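Local coordinates for APL1 (Anopheles gambiae, PDB 3O6N), which probably acts, with the leucine-rich repeat protein LRIM1, as a heterodimer that regulates complement-like immunity in the mosquito, at residues R58-A63 and L79-I84; N46-T51 and Q70-N75; Y87-A92 and P110-N115. All coordinates share one frame; numbering follows the deposited sequence. Where two conformers were deposited one is given.

Contact 1: R58-A63 and L79-I84; sequences RKLPAA and LQIEEI
The backbone carbonyl of R58 is gripped by two successive amides of the neighbouring turn, E82 N at 2.7 Å and E83 N at 3.2 Å. One step on, L60 N donates to E83 O at 2.9 Å, and the short strands 59-60 and 83-84 run parallel with K59 facing E83 and L60 facing I84. These backbone bonds are the tight part of the contact. The inner side is apolar and buried: L60 CB and CD2 meet the CG2 methyls of I81 and I84 respectively, both at 4.3 Å, and L60 also packs on L76 and F89.

The outward side is looser and polar. K59 and E83 both carry CG opposite the backbone N (chi1 174° and 178°), which sends the two extended chains off side by side, yet K59 NZ stays 3.9 Å from E83 OE2, a long salt bridge. R58 stretches beside Q80, and its NH1 donates to Q80 OE1 at 3.0 Å, approaching from above the amide plane (42° out of it) and not along a lone pair. E82 OE2 is 4.5 Å from R58 NH1, beyond a salt bridge; a water fills in, accepting from R58 NH1 in the guanidinium plane and donating to Q80 O and E82 OE2. The carboxylate is thus linked to the arginine by way of this water, and its charge is probably also felt across the gap.

Parallel pairing of short strands on consecutive turns, with leucine and isoleucine turned inward, is characteristic of the leucine-rich repeat solenoid, here on the segments leading out of the main strands.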
ATOM      1  N   ARG A  58     -24.899  -4.924  18.360  1.00 26.32           N
ATOM      2  CA  ARG A  58     -25.075  -3.693  17.596  1.00 28.66           C
ATOM      3  C   ARG A  58     -24.621  -2.468  18.392  1.00 27.42           C
ATOM      4  O   ARG A  58     -24.200  -1.461  17.820  1.00 25.29           O
ATOM      5  CB  ARG A  58     -26.517  -3.574  17.097  1.00 33.39           C
ATOM      6  CG  ARG A  58     -26.986  -4.854  16.406  1.00 38.51           C
ATOM      7  CD  ARG A  58     -28.099  -4.631  15.394  1.00 40.67           C
ATOM      8  NE  ARG A  58     -28.624  -5.902  14.891  1.00 42.43           N
ATOM      9  CZ  ARG A  58     -28.135  -6.566  13.844  1.00 44.59           C
ATOM     10  NH1 ARG A  58     -27.098  -6.087  13.168  1.00 36.64           N
ATOM     11  NH2 ARG A  58     -28.683  -7.715  13.472  1.00 46.77           N
ATOM     12  N   LYS A  59     -24.694  -2.570  19.715  1.00 26.81           N
ATOM     13  CA  LYS A  59     -24.037  -1.605  20.589  1.00 23.17           C
ATOM     14  C   LYS A  59     -23.138  -2.362  21.556  1.00 23.72           C
ATOM     15  O   LYS A  59     -23.582  -3.296  22.220  1.00 26.18           O
ATOM     16  CB  LYS A  59     -25.060  -0.763  21.358  1.00 27.87           C
ATOM     17  CG  LYS A  59     -24.433   0.164  22.388  1.00 32.59           C
ATOM     18  CD  LYS A  59     -25.457   1.110  23.003  1.00 44.04           C
ATOM     19  CE  LYS A  59     -24.792   2.064  23.990  1.00 50.63           C
ATOM     20  NZ  LYS A  59     -25.730   3.103  24.496  1.00 54.88           N
ATOM     21  N   LEU A  60     -21.870  -1.974  21.619  1.00 23.32           N
ATOM     22  CA  LEU A  60     -20.933  -2.597  22.547  1.00 23.09           C
ATOM     23  C   LEU A  60     -21.195  -2.091  23.965  1.00 19.83           C
ATOM     24  O   LEU A  60     -21.036  -0.903  24.238  1.00 19.88           O
ATOM     25  CB  LEU A  60     -19.494  -2.288  22.136  1.00 22.75           C
ATOM     26  CG  LEU A  60     -18.400  -2.970  22.960  1.00 25.19           C
ATOM     27  CD1 LEU A  60     -18.411  -4.482  22.734  1.00 23.77           C
ATOM     28  CD2 LEU A  60     -17.042  -2.382  22.628  1.00 27.66           C
ATOM     29  N   PRO A  61     -21.597  -2.996  24.873  1.00 23.96           N
ATOM     30  CA  PRO A  61     -21.990  -2.619  26.238  1.00 23.70           C
ATOM     31  C   PRO A  61     -20.810  -2.519  27.197  1.00 22.03           C
ATOM     32  O   PRO A  61     -19.803  -3.196  27.011  1.00 22.82           O
ATOM     33  CB  PRO A  61     -22.893  -3.779  26.662  1.00 23.97           C
ATOM     34  CG  PRO A  61     -22.314  -4.965  25.943  1.00 22.95           C
ATOM     35  CD  PRO A  61     -21.769  -4.439  24.625  1.00 24.01           C
ATOM     36  N   ALA A  62     -20.948  -1.685  28.224  1.00 21.42           N
ATOM     37  CA  ALA A  62     -19.935  -1.576  29.266  1.00 24.63           C
ATOM     38  C   ALA A  62     -19.845  -2.860  30.092  1.00 25.75           C
ATOM     39  O   ALA A  62     -18.819  -3.144  30.709  1.00 27.02           O
ATOM     40  CB  ALA A  62     -20.235  -0.388  30.171  1.00 27.99           C
ATOM     41  N   ALA A  63     -20.927  -3.632  30.090  1.00 24.33           N
ATOM     42  CA  ALA A  63     -21.018  -4.836  30.911  1.00 28.92           C
ATOM     43  C   ALA A  63     -19.918  -5.851  30.616  1.00 28.88           C
ATOM     44  O   ALA A  63     -19.511  -6.601  31.501  1.00 27.00           O
ATOM     45  CB  ALA A  63     -22.390  -5.481  30.762  1.00 29.67           C
ATOM     46  N   LEU A  79     -18.710  -8.088  14.530  1.00 17.75           N
ATOM     47  CA  LEU A  79     -19.784  -8.297  15.498  1.00 22.47           C
ATOM     48  C   LEU A  79     -20.991  -7.430  15.156  1.00 21.97           C
ATOM     49  O   LEU A  79     -21.933  -7.324  15.941  1.00 24.55           O
ATOM     50  CB  LEU A  79     -19.297  -7.973  16.915  1.00 23.49           C
ATOM     51  CG  LEU A  79     -18.725  -9.120  17.753  1.00 30.37           C
ATOM     52  CD1 LEU A  79     -17.772  -9.983  16.951  1.00 32.13           C
ATOM     53  CD2 LEU A  79     -18.038  -8.573  18.986  1.00 34.34           C
ATOM     54  N   GLN A  80     -20.947  -6.806  13.983  1.00 20.20           N
ATOM     55  CA  GLN A  80     -22.006  -5.903  13.540  1.00 19.10           C
ATOM     56  C   GLN A  80     -22.239  -4.748  14.520  1.00 19.53           C
ATOM     57  O   GLN A  80     -23.371  -4.333  14.752  1.00 19.84           O
ATOM     58  CB  GLN A  80     -23.295  -6.686  13.272  1.00 21.55           C
ATOM     59  CG  GLN A  80     -23.096  -7.789  12.230  1.00 22.08           C
ATOM     60  CD  GLN A  80     -24.357  -8.577  11.940  1.00 29.65           C
ATOM     61  OE1 GLN A  80     -25.408  -8.010  11.638  1.00 30.99           O
ATOM     62  NE2 GLN A  80     -24.258  -9.898  12.025  1.00 32.45           N
ATOM     63  N   ILE A  81     -21.149  -4.226  15.075  1.00 21.21           N
ATOM     64  CA  ILE A  81     -21.211  -3.120  16.027  1.00 19.99           C
ATOM     65  C   ILE A  81     -21.440  -1.798  15.307  1.00 21.50           C
ATOM     66  O   ILE A  81     -20.708  -1.458  14.380  1.00 22.00           O
ATOM     67  CB  ILE A  81     -19.901  -3.002  16.834  1.00 20.45           C
ATOM     68  CG1 ILE A  81     -19.567  -4.334  17.510  1.00 22.25           C
ATOM     69  CG2 ILE A  81     -19.987  -1.863  17.859  1.00 18.02           C
ATOM     70  CD1 ILE A  81     -18.289  -4.299  18.313  1.00 21.96           C
ATOM     71  N   GLU A  82     -22.448  -1.052  15.744  1.00 18.92           N
ATOM     72  CA  GLU A  82     -22.734   0.256  15.169  1.00 20.42           C
ATOM     73  C   GLU A  82     -22.343   1.390  16.108  1.00 22.39           C
ATOM     74  O   GLU A  82     -22.035   2.493  15.663  1.00 24.04           O
ATOM     75  CB  GLU A  82     -24.214   0.373  14.818  1.00 19.89           C
ATOM     76  CG  GLU A  82     -24.667  -0.625  13.780  1.00 18.60           C
ATOM     77  CD  GLU A  82     -26.154  -0.548  13.516  1.00 28.23           C
ATOM     78  OE1 GLU A  82     -26.667   0.574  13.317  1.00 32.14           O
ATOM     79  OE2 GLU A  82     -26.808  -1.612  13.520  1.00 26.02           O
ATOM     80  N   GLU A  83     -22.367   1.115  17.408  0.51 21.90           N
ATOM     81  CA  GLU A  83     -22.020   2.122  18.402  0.51 24.58           C
ATOM     82  C   GLU A  83     -21.282   1.507  19.586  0.51 26.41           C
ATOM     83  O   GLU A  83     -21.500   0.344  19.932  0.51 25.17           O
ATOM     84  CB  GLU A  83     -23.274   2.857  18.889  0.51 26.46           C
ATOM     85  CG  GLU A  83     -23.000   3.903  19.965  0.51 29.45           C
ATOM     86  CD  GLU A  83     -24.242   4.674  20.364  0.51 37.97           C
ATOM     87  OE1 GLU A  83     -25.184   4.752  19.547  0.51 39.10           O
ATOM     88  OE2 GLU A  83     -24.277   5.200  21.497  0.51 41.87           O
ATOM     89  N   ILE A  84     -20.406   2.297  20.196  1.00 25.01           N
ATOM     90  CA  ILE A  84     -19.664   1.870  21.372  1.00 23.96           C
ATOM     91  C   ILE A  84     -20.164   2.661  22.572  1.00 23.51           C
ATOM     92  O   ILE A  84     -20.158   3.889  22.539  1.00 21.84           O
ATOM     93  CB  ILE A  84     -18.163   2.177  21.214  1.00 25.82           C
ATOM     94  CG1 ILE A  84     -17.566   1.408  20.037  1.00 22.16           C
ATOM     95  CG2 ILE A  84     -17.412   1.868  22.507  1.00 28.59           C
ATOM     96  CD1 ILE A  84     -16.131   1.806  19.726  1.00 23.96           C
TER
HETATM   97  O   HOH W   1     -25.345  -3.832  13.035  1.00 28.98           O

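Contact 2: N46-T51 and Q70-N75; sequences NQKIVT and QVELLN
N46 meets Q70 at the start of the contact, where N46 CB lies 3.5 Å from Q70 OE1 in a simple van der Waals touch. Q47 turns its side chain away toward C12 and D20, but its carbonyl takes part through a water that donates to Q47 O and accepts from Q70 N. At K48 the grip tightens. K48 O accepts from both E72 N (2.8 Å) and L73 N (3.0 Å). The K48 side chain, extended beyond CG, runs beside E72 and lays its CD methylene against the carboxylate; K48 NZ to E72 OE2, at 3.7 Å, is a long salt bridge.

I49 crosses L73 on the outer face, its CG2 and CD1 both against L73 CB. V50 points to the interior and is buried. With CG1 anti to the backbone N (chi1 172°), that methyl lies 3.7 Å from L74 CD1, while the other branch, CG2, packs across V71 CG2. Both its amide and its carbonyl bond to the neighbouring strand: V50 N donates to L73 O, and N75 N to V50 O at 2.8 Å. T51 ends the run alongside N75, OG1 against N75 CB, and a water joins T51 OG1 to N75 O. The carboxamide oxygen of N75 is turned to N77 N in its own turn.

Strands 49-51 and 73-75 are parallel to within 3°, an arrangement typical of adjacent coils on the concave face of a leucine-rich repeat solenoid.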
ATOM      1  N   ASN A  46     -11.201 -14.300  34.692  1.00 32.23           N
ATOM      2  CA  ASN A  46      -9.788 -13.963  34.611  1.00 34.30           C
ATOM      3  C   ASN A  46      -9.200 -14.256  33.237  1.00 33.91           C
ATOM      4  O   ASN A  46      -7.983 -14.229  33.058  1.00 35.36           O
ATOM      5  CB  ASN A  46      -9.008 -14.728  35.680  1.00 38.17           C
ATOM      6  CG  ASN A  46      -9.031 -16.225  35.455  1.00 45.48           C
ATOM      7  OD1 ASN A  46      -9.877 -16.744  34.725  1.00 47.72           O
ATOM      8  ND2 ASN A  46      -8.100 -16.931  36.083  1.00 50.90           N
ATOM      9  N   GLN A  47     -10.069 -14.541  32.272  1.00 34.15           N
ATOM     10  CA  GLN A  47      -9.620 -14.855  30.919  1.00 32.93           C
ATOM     11  C   GLN A  47      -8.919 -13.662  30.267  1.00 31.08           C
ATOM     12  O   GLN A  47      -9.321 -12.510  30.448  1.00 26.21           O
ATOM     13  CB  GLN A  47     -10.787 -15.345  30.056  1.00 33.97           C
ATOM     14  CG  GLN A  47     -11.301 -16.737  30.423  1.00 34.08           C
ATOM     15  CD  GLN A  47     -12.267 -16.733  31.598  1.00 38.57           C
ATOM     16  OE1 GLN A  47     -12.839 -15.700  31.948  1.00 35.16           O
ATOM     17  NE2 GLN A  47     -12.454 -17.895  32.210  1.00 39.36           N
ATOM     18  N   LYS A  48      -7.868 -13.948  29.506  1.00 32.08           N
ATOM     19  CA  LYS A  48      -7.043 -12.907  28.905  1.00 30.70           C
ATOM     20  C   LYS A  48      -7.299 -12.746  27.409  1.00 29.40           C
ATOM     21  O   LYS A  48      -7.012 -11.696  26.835  1.00 28.45           O
ATOM     22  CB  LYS A  48      -5.561 -13.203  29.148  1.00 31.74           C
ATOM     23  CG  LYS A  48      -5.165 -13.239  30.615  1.00 40.67           C
ATOM     24  CD  LYS A  48      -3.677 -13.508  30.768  1.00 46.87           C
ATOM     25  CE  LYS A  48      -3.229 -13.351  32.211  1.00 53.36           C
ATOM     26  NZ  LYS A  48      -1.751 -13.486  32.342  1.00 60.40           N
ATOM     27  N   ILE A  49      -7.830 -13.789  26.782  1.00 26.91           N
ATOM     28  CA  ILE A  49      -8.091 -13.767  25.346  1.00 30.75           C
ATOM     29  C   ILE A  49      -9.582 -13.940  25.097  1.00 33.08           C
ATOM     30  O   ILE A  49     -10.164 -14.969  25.440  1.00 39.54           O
ATOM     31  CB  ILE A  49      -7.319 -14.879  24.607  1.00 39.68           C
ATOM     32  CG1 ILE A  49      -5.956 -15.125  25.262  1.00 39.66           C
ATOM     33  CG2 ILE A  49      -7.165 -14.534  23.136  1.00 37.64           C
ATOM     34  CD1 ILE A  49      -5.032 -13.934  25.239  1.00 37.11           C
ATOM     35  N   VAL A  50     -10.205 -12.928  24.506  1.00 26.90           N
ATOM     36  CA  VAL A  50     -11.652 -12.933  24.355  1.00 30.37           C
ATOM     37  C   VAL A  50     -12.081 -12.796  22.904  1.00 32.36           C
ATOM     38  O   VAL A  50     -11.686 -11.857  22.215  1.00 29.14           O
ATOM     39  CB  VAL A  50     -12.306 -11.801  25.169  1.00 29.53           C
ATOM     40  CG1 VAL A  50     -13.790 -11.698  24.839  1.00 30.24           C
ATOM     41  CG2 VAL A  50     -12.091 -12.031  26.654  1.00 27.69           C
ATOM     42  N   THR A  51     -12.894 -13.739  22.446  1.00 30.28           N
ATOM     43  CA  THR A  51     -13.469 -13.652  21.114  1.00 32.14           C
ATOM     44  C   THR A  51     -14.924 -14.106  21.121  1.00 32.55           C
ATOM     45  O   THR A  51     -15.396 -14.696  22.091  1.00 35.32           O
ATOM     46  CB  THR A  51     -12.674 -14.485  20.087  1.00 35.17           C
ATOM     47  OG1 THR A  51     -13.029 -14.064  18.767  1.00 45.09           O
ATOM     48  CG2 THR A  51     -12.986 -15.958  20.245  1.00 34.31           C
ATOM     49  N   GLN A  70      -9.381  -8.421  33.038  1.00 29.82           N
ATOM     50  CA  GLN A  70      -8.008  -8.868  32.836  1.00 34.48           C
ATOM     51  C   GLN A  70      -7.748  -9.243  31.378  1.00 28.86           C
ATOM     52  O   GLN A  70      -6.817  -9.990  31.074  1.00 31.04           O
ATOM     53  CB  GLN A  70      -7.690 -10.043  33.761  1.00 40.26           C
ATOM     54  CG  GLN A  70      -7.856  -9.711  35.238  1.00 51.16           C
ATOM     55  CD  GLN A  70      -7.841 -10.939  36.124  1.00 58.72           C
ATOM     56  OE1 GLN A  70      -7.013 -11.834  35.953  1.00 62.59           O
ATOM     57  NE2 GLN A  70      -8.765 -10.992  37.076  1.00 62.24           N
ATOM     58  N   VAL A  71      -8.576  -8.719  30.480  1.00 24.33           N
ATOM     59  CA  VAL A  71      -8.447  -9.015  29.059  1.00 21.46           C
ATOM     60  C   VAL A  71      -7.198  -8.359  28.473  1.00 24.65           C
ATOM     61  O   VAL A  71      -6.935  -7.180  28.709  1.00 28.11           O
ATOM     62  CB  VAL A  71      -9.684  -8.541  28.269  1.00 21.68           C
ATOM     63  CG1 VAL A  71      -9.517  -8.842  26.785  1.00 20.29           C
ATOM     64  CG2 VAL A  71     -10.950  -9.199  28.812  1.00 23.37           C
ATOM     65  N   GLU A  72      -6.428  -9.134  27.718  1.00 26.50           N
ATOM     66  CA  GLU A  72      -5.221  -8.624  27.077  1.00 28.89           C
ATOM     67  C   GLU A  72      -5.427  -8.512  25.572  1.00 27.76           C
ATOM     68  O   GLU A  72      -4.928  -7.585  24.934  1.00 25.27           O
ATOM     69  CB  GLU A  72      -4.023  -9.524  27.385  1.00 30.34           C
ATOM     70  CG  GLU A  72      -3.682  -9.599  28.865  1.00 39.41           C
ATOM     71  CD  GLU A  72      -2.454 -10.443  29.142  1.00 46.47           C
ATOM     72  OE1 GLU A  72      -2.010 -11.170  28.227  1.00 45.17           O
ATOM     73  OE2 GLU A  72      -1.932 -10.377  30.276  1.00 50.73           O
ATOM     74  N   LEU A  73      -6.170  -9.464  25.017  1.00 26.21           N
ATOM     75  CA  LEU A  73      -6.517  -9.452  23.602  1.00 26.62           C
ATOM     76  C   LEU A  73      -8.030  -9.547  23.442  1.00 25.77           C
ATOM     77  O   LEU A  73      -8.640 -10.550  23.807  1.00 26.43           O
ATOM     78  CB  LEU A  73      -5.835 -10.610  22.871  1.00 27.45           C
ATOM     79  CG  LEU A  73      -5.876 -10.610  21.339  1.00 29.96           C
ATOM     80  CD1 LEU A  73      -4.819 -11.549  20.778  1.00 33.72           C
ATOM     81  CD2 LEU A  73      -7.258 -10.974  20.808  1.00 26.12           C
ATOM     82  N   LEU A  74      -8.630  -8.495  22.901  1.00 23.23           N
ATOM     83  CA  LEU A  74     -10.073  -8.461  22.706  1.00 22.17           C
ATOM     84  C   LEU A  74     -10.412  -8.439  21.217  1.00 24.96           C
ATOM     85  O   LEU A  74     -10.084  -7.490  20.503  1.00 22.43           O
ATOM     86  CB  LEU A  74     -10.682  -7.250  23.411  1.00 20.73           C
ATOM     87  CG  LEU A  74     -12.193  -7.054  23.288  1.00 20.79           C
ATOM     88  CD1 LEU A  74     -12.941  -8.227  23.905  1.00 25.43           C
ATOM     89  CD2 LEU A  74     -12.611  -5.752  23.944  1.00 25.27           C
ATOM     90  N   ASN A  75     -11.067  -9.497  20.755  1.00 21.41           N
ATOM     91  CA  ASN A  75     -11.444  -9.607  19.354  1.00 19.01           C
ATOM     92  C   ASN A  75     -12.929  -9.314  19.149  1.00 17.03           C
ATOM     93  O   ASN A  75     -13.782 -10.165  19.401  1.00 20.87           O
ATOM     94  CB  ASN A  75     -11.091 -10.997  18.823  1.00 20.32           C
ATOM     95  CG  ASN A  75     -11.256 -11.106  17.321  1.00 24.82           C
ATOM     96  OD1 ASN A  75     -11.941 -10.293  16.701  1.00 21.37           O
ATOM     97  ND2 ASN A  75     -10.629 -12.119  16.727  1.00 26.64           N
TER
HETATM   98  O   HOH W   2     -10.893 -10.694  32.070  1.00 31.45           O
HETATM   99  O   HOH W   3     -14.719 -12.146  17.804  1.00 29.80           O

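Contact 3: Y87-A92 and P110-N115; sequences YAFAYA and PHVFQN
Successive turns of the leucine-rich repeat coil meet here through the irregular segments that return the chain toward its next main strand, each bent by type I beta turns. The F89 and V112 side chains lie alongside each other, F89 CD2 3.6 Å from V112 CG2, which meets the ring obliquely, and F89 CB sits 3.5 Å from V112 O. V112 CG2 is anti to the backbone N, which directs this methyl to F89, while CG1 takes the other side and lies over the centre of the F113 ring, 3.4 Å above its plane. F89 also packs on L65 and L98 in the apolar interior.

Polar atoms are joined mainly by one water, which donates to F89 O and to V112 O (2.7 Å) and accepts from N115 N at 2.8 Å. N115 supplies the one direct hydrogen bond, ND2 to A90 O at 3.3 Å, in the carbonyl plane and on a lone pair, though bent at the hydrogen to 143°.

The two turns are therefore coupled without any backbone-to-backbone hydrogen bond: a bridging water satisfies two carbonyls and an amide, and the asparagine side chain adds a modest direct link beside the packed phenylalanine and valine.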
ATOM      1  N   TYR A  87     -18.658   4.364  28.101  1.00 24.70           N
ATOM      2  CA  TYR A  87     -17.754   3.841  29.121  1.00 25.18           C
ATOM      3  C   TYR A  87     -17.371   2.380  28.908  1.00 24.63           C
ATOM      4  O   TYR A  87     -16.893   1.717  29.829  1.00 24.35           O
ATOM      5  CB  TYR A  87     -18.347   4.068  30.513  1.00 32.62           C
ATOM      6  CG  TYR A  87     -18.672   5.523  30.742  1.00 36.55           C
ATOM      7  CD1 TYR A  87     -17.657   6.459  30.891  1.00 41.80           C
ATOM      8  CD2 TYR A  87     -19.986   5.967  30.775  1.00 36.18           C
ATOM      9  CE1 TYR A  87     -17.941   7.796  31.084  1.00 47.05           C
ATOM     10  CE2 TYR A  87     -20.281   7.305  30.969  1.00 42.26           C
ATOM     11  CZ  TYR A  87     -19.253   8.215  31.124  1.00 49.53           C
ATOM     12  OH  TYR A  87     -19.535   9.547  31.317  1.00 53.46           O
ATOM     13  N   ALA A  88     -17.557   1.894  27.685  1.00 23.16           N
ATOM     14  CA  ALA A  88     -17.255   0.505  27.355  1.00 22.80           C
ATOM     15  C   ALA A  88     -15.835   0.102  27.749  1.00 25.12           C
ATOM     16  O   ALA A  88     -15.605  -1.025  28.186  1.00 26.80           O
ATOM     17  CB  ALA A  88     -17.488   0.244  25.866  1.00 21.72           C
ATOM     18  N   PHE A  89     -14.886   1.023  27.598  1.00 19.85           N
ATOM     19  CA  PHE A  89     -13.488   0.717  27.890  1.00 20.86           C
ATOM     20  C   PHE A  89     -12.964   1.374  29.168  1.00 25.07           C
ATOM     21  O   PHE A  89     -11.769   1.655  29.287  1.00 26.62           O
ATOM     22  CB  PHE A  89     -12.602   1.074  26.691  1.00 19.95           C
ATOM     23  CG  PHE A  89     -12.846   0.211  25.483  1.00 18.65           C
ATOM     24  CD1 PHE A  89     -12.108  -0.944  25.280  1.00 18.91           C
ATOM     25  CD2 PHE A  89     -13.818   0.549  24.557  1.00 23.39           C
ATOM     26  CE1 PHE A  89     -12.331  -1.745  24.172  1.00 19.48           C
ATOM     27  CE2 PHE A  89     -14.048  -0.246  23.443  1.00 18.02           C
ATOM     28  CZ  PHE A  89     -13.302  -1.393  23.251  1.00 21.57           C
ATOM     29  N   ALA A  90     -13.858   1.596  30.125  1.00 27.57           N
ATOM     30  CA  ALA A  90     -13.480   2.190  31.405  1.00 33.28           C
ATOM     31  C   ALA A  90     -12.522   1.295  32.196  1.00 33.57           C
ATOM     32  O   ALA A  90     -11.553   1.777  32.783  1.00 33.11           O
ATOM     33  CB  ALA A  90     -14.724   2.504  32.232  1.00 31.68           C
ATOM     34  N   TYR A  91     -12.796  -0.008  32.203  1.00 35.13           N
ATOM     35  CA  TYR A  91     -11.957  -0.970  32.916  1.00 38.49           C
ATOM     36  C   TYR A  91     -11.105  -1.803  31.960  1.00 40.57           C
ATOM     37  O   TYR A  91     -10.961  -3.010  32.143  1.00 42.75           O
ATOM     38  CB  TYR A  91     -12.822  -1.909  33.762  1.00 44.69           C
ATOM     39  CG  TYR A  91     -13.549  -1.236  34.905  1.00 51.83           C
ATOM     40  CD1 TYR A  91     -13.045  -1.288  36.199  1.00 57.15           C
ATOM     41  CD2 TYR A  91     -14.739  -0.553  34.693  1.00 55.00           C
ATOM     42  CE1 TYR A  91     -13.706  -0.677  37.249  1.00 60.60           C
ATOM     43  CE2 TYR A  91     -15.406   0.062  35.736  1.00 59.26           C
ATOM     44  CZ  TYR A  91     -14.886  -0.004  37.012  1.00 61.99           C
ATOM     45  OH  TYR A  91     -15.547   0.606  38.054  1.00 64.60           O
ATOM     46  N   ALA A  92     -10.538  -1.160  30.945  1.00 33.95           N
ATOM     47  CA  ALA A  92      -9.792  -1.884  29.922  1.00 32.61           C
ATOM     48  C   ALA A  92      -8.282  -1.743  30.097  1.00 30.44           C
ATOM     49  O   ALA A  92      -7.523  -1.950  29.153  1.00 27.15           O
ATOM     50  CB  ALA A  92     -10.211  -1.412  28.537  1.00 27.17           C
ATOM     51  N   PRO A 110     -14.868  10.322  22.506  1.00 26.72           N
ATOM     52  CA  PRO A 110     -13.653  11.134  22.662  1.00 29.72           C
ATOM     53  C   PRO A 110     -12.597  10.523  23.588  1.00 31.93           C
ATOM     54  O   PRO A 110     -11.403  10.616  23.300  1.00 35.59           O
ATOM     55  CB  PRO A 110     -14.185  12.440  23.258  1.00 36.49           C
ATOM     56  CG  PRO A 110     -15.583  12.529  22.757  1.00 38.77           C
ATOM     57  CD  PRO A 110     -16.093  11.117  22.697  1.00 33.45           C
ATOM     58  N   HIS A 111     -13.024   9.908  24.683  1.00 24.09           N
ATOM     59  CA  HIS A 111     -12.072   9.361  25.645  1.00 25.67           C
ATOM     60  C   HIS A 111     -12.086   7.839  25.672  1.00 23.57           C
ATOM     61  O   HIS A 111     -11.710   7.227  26.667  1.00 21.20           O
ATOM     62  CB  HIS A 111     -12.340   9.935  27.040  1.00 30.10           C
ATOM     63  CG  HIS A 111     -12.329  11.431  27.080  1.00 38.99           C
ATOM     64  ND1 HIS A 111     -11.186  12.171  26.870  1.00 44.17           N
ATOM     65  CD2 HIS A 111     -13.323  12.325  27.294  1.00 42.28           C
ATOM     66  CE1 HIS A 111     -11.474  13.457  26.960  1.00 44.95           C
ATOM     67  NE2 HIS A 111     -12.765  13.578  27.215  1.00 41.32           N
ATOM     68  N   VAL A 112     -12.493   7.231  24.563  1.00 20.83           N
ATOM     69  CA  VAL A 112     -12.604   5.780  24.502  1.00 23.91           C
ATOM     70  C   VAL A 112     -11.282   5.069  24.803  1.00 25.93           C
ATOM     71  O   VAL A 112     -11.279   3.976  25.363  1.00 27.58           O
ATOM     72  CB  VAL A 112     -13.162   5.305  23.140  1.00 19.54           C
ATOM     73  CG1 VAL A 112     -12.119   5.467  22.043  1.00 23.66           C
ATOM     74  CG2 VAL A 112     -13.627   3.858  23.238  1.00 25.70           C
ATOM     75  N   PHE A 113     -10.163   5.687  24.437  1.00 19.27           N
ATOM     76  CA  PHE A 113      -8.862   5.062  24.654  1.00 18.37           C
ATOM     77  C   PHE A 113      -8.073   5.788  25.736  1.00 25.50           C
ATOM     78  O   PHE A 113      -6.844   5.852  25.691  1.00 30.39           O
ATOM     79  CB  PHE A 113      -8.062   5.007  23.348  1.00 21.08           C
ATOM     80  CG  PHE A 113      -8.750   4.243  22.254  1.00 22.58           C
ATOM     81  CD1 PHE A 113      -9.401   3.047  22.531  1.00 22.77           C
ATOM     82  CD2 PHE A 113      -8.767   4.724  20.957  1.00 20.13           C
ATOM     83  CE1 PHE A 113     -10.044   2.343  21.525  1.00 25.02           C
ATOM     84  CE2 PHE A 113      -9.409   4.024  19.950  1.00 24.96           C
ATOM     85  CZ  PHE A 113     -10.047   2.831  20.237  1.00 22.71           C
ATOM     86  N   GLN A 114      -8.794   6.337  26.707  1.00 25.01           N
ATOM     87  CA  GLN A 114      -8.171   7.069  27.804  1.00 28.85           C
ATOM     88  C   GLN A 114      -7.588   6.120  28.846  1.00 33.13           C
ATOM     89  O   GLN A 114      -6.637   6.466  29.547  1.00 38.30           O
ATOM     90  CB  GLN A 114      -9.188   8.001  28.465  1.00 36.03           C
ATOM     91  CG  GLN A 114      -8.592   8.934  29.506  1.00 48.62           C
ATOM     92  CD  GLN A 114      -9.646   9.753  30.225  1.00 56.54           C
ATOM     93  OE1 GLN A 114     -10.804   9.344  30.325  1.00 58.73           O
ATOM     94  NE2 GLN A 114      -9.251  10.917  30.729  1.00 61.41           N
ATOM     95  N   ASN A 115      -8.157   4.923  28.938  1.00 29.88           N
ATOM     96  CA  ASN A 115      -7.732   3.950  29.940  1.00 33.07           C
ATOM     97  C   ASN A 115      -7.179   2.645  29.365  1.00 29.81           C
ATOM     98  O   ASN A 115      -7.379   1.577  29.948  1.00 29.49           O
ATOM     99  CB  ASN A 115      -8.881   3.642  30.903  1.00 38.37           C
ATOM    100  CG  ASN A 115      -9.251   4.831  31.762  1.00 47.62           C
ATOM    101  OD1 ASN A 115      -8.454   5.753  31.946  1.00 49.59           O
ATOM    102  ND2 ASN A 115     -10.463   4.813  32.306  1.00 55.06           N
TER
HETATM  103  O   HOH W   4     -10.178   3.466  27.735  1.00 29.47           O

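All three contacts join neighbouring turns of one solenoid near its N-terminal end, about 14 to 17 Å between centres. Contacts 1 and 2 are parallel strand pairings, each with a carbonyl shared by two amides, a long lysine-glutamate pair outside and aliphatic side chains inside; the segments 70-75 and 79-84 follow each other closely in the chain, so the same turn serves both. Contact 3 has no strands and relies on a water and an asparagine instead, and is a buried contact, whereas 1 and 2 are partly buried. F89 ties the three together in the interior: its ring touches L60 and I84 of contact 1 and L74 of contact 2.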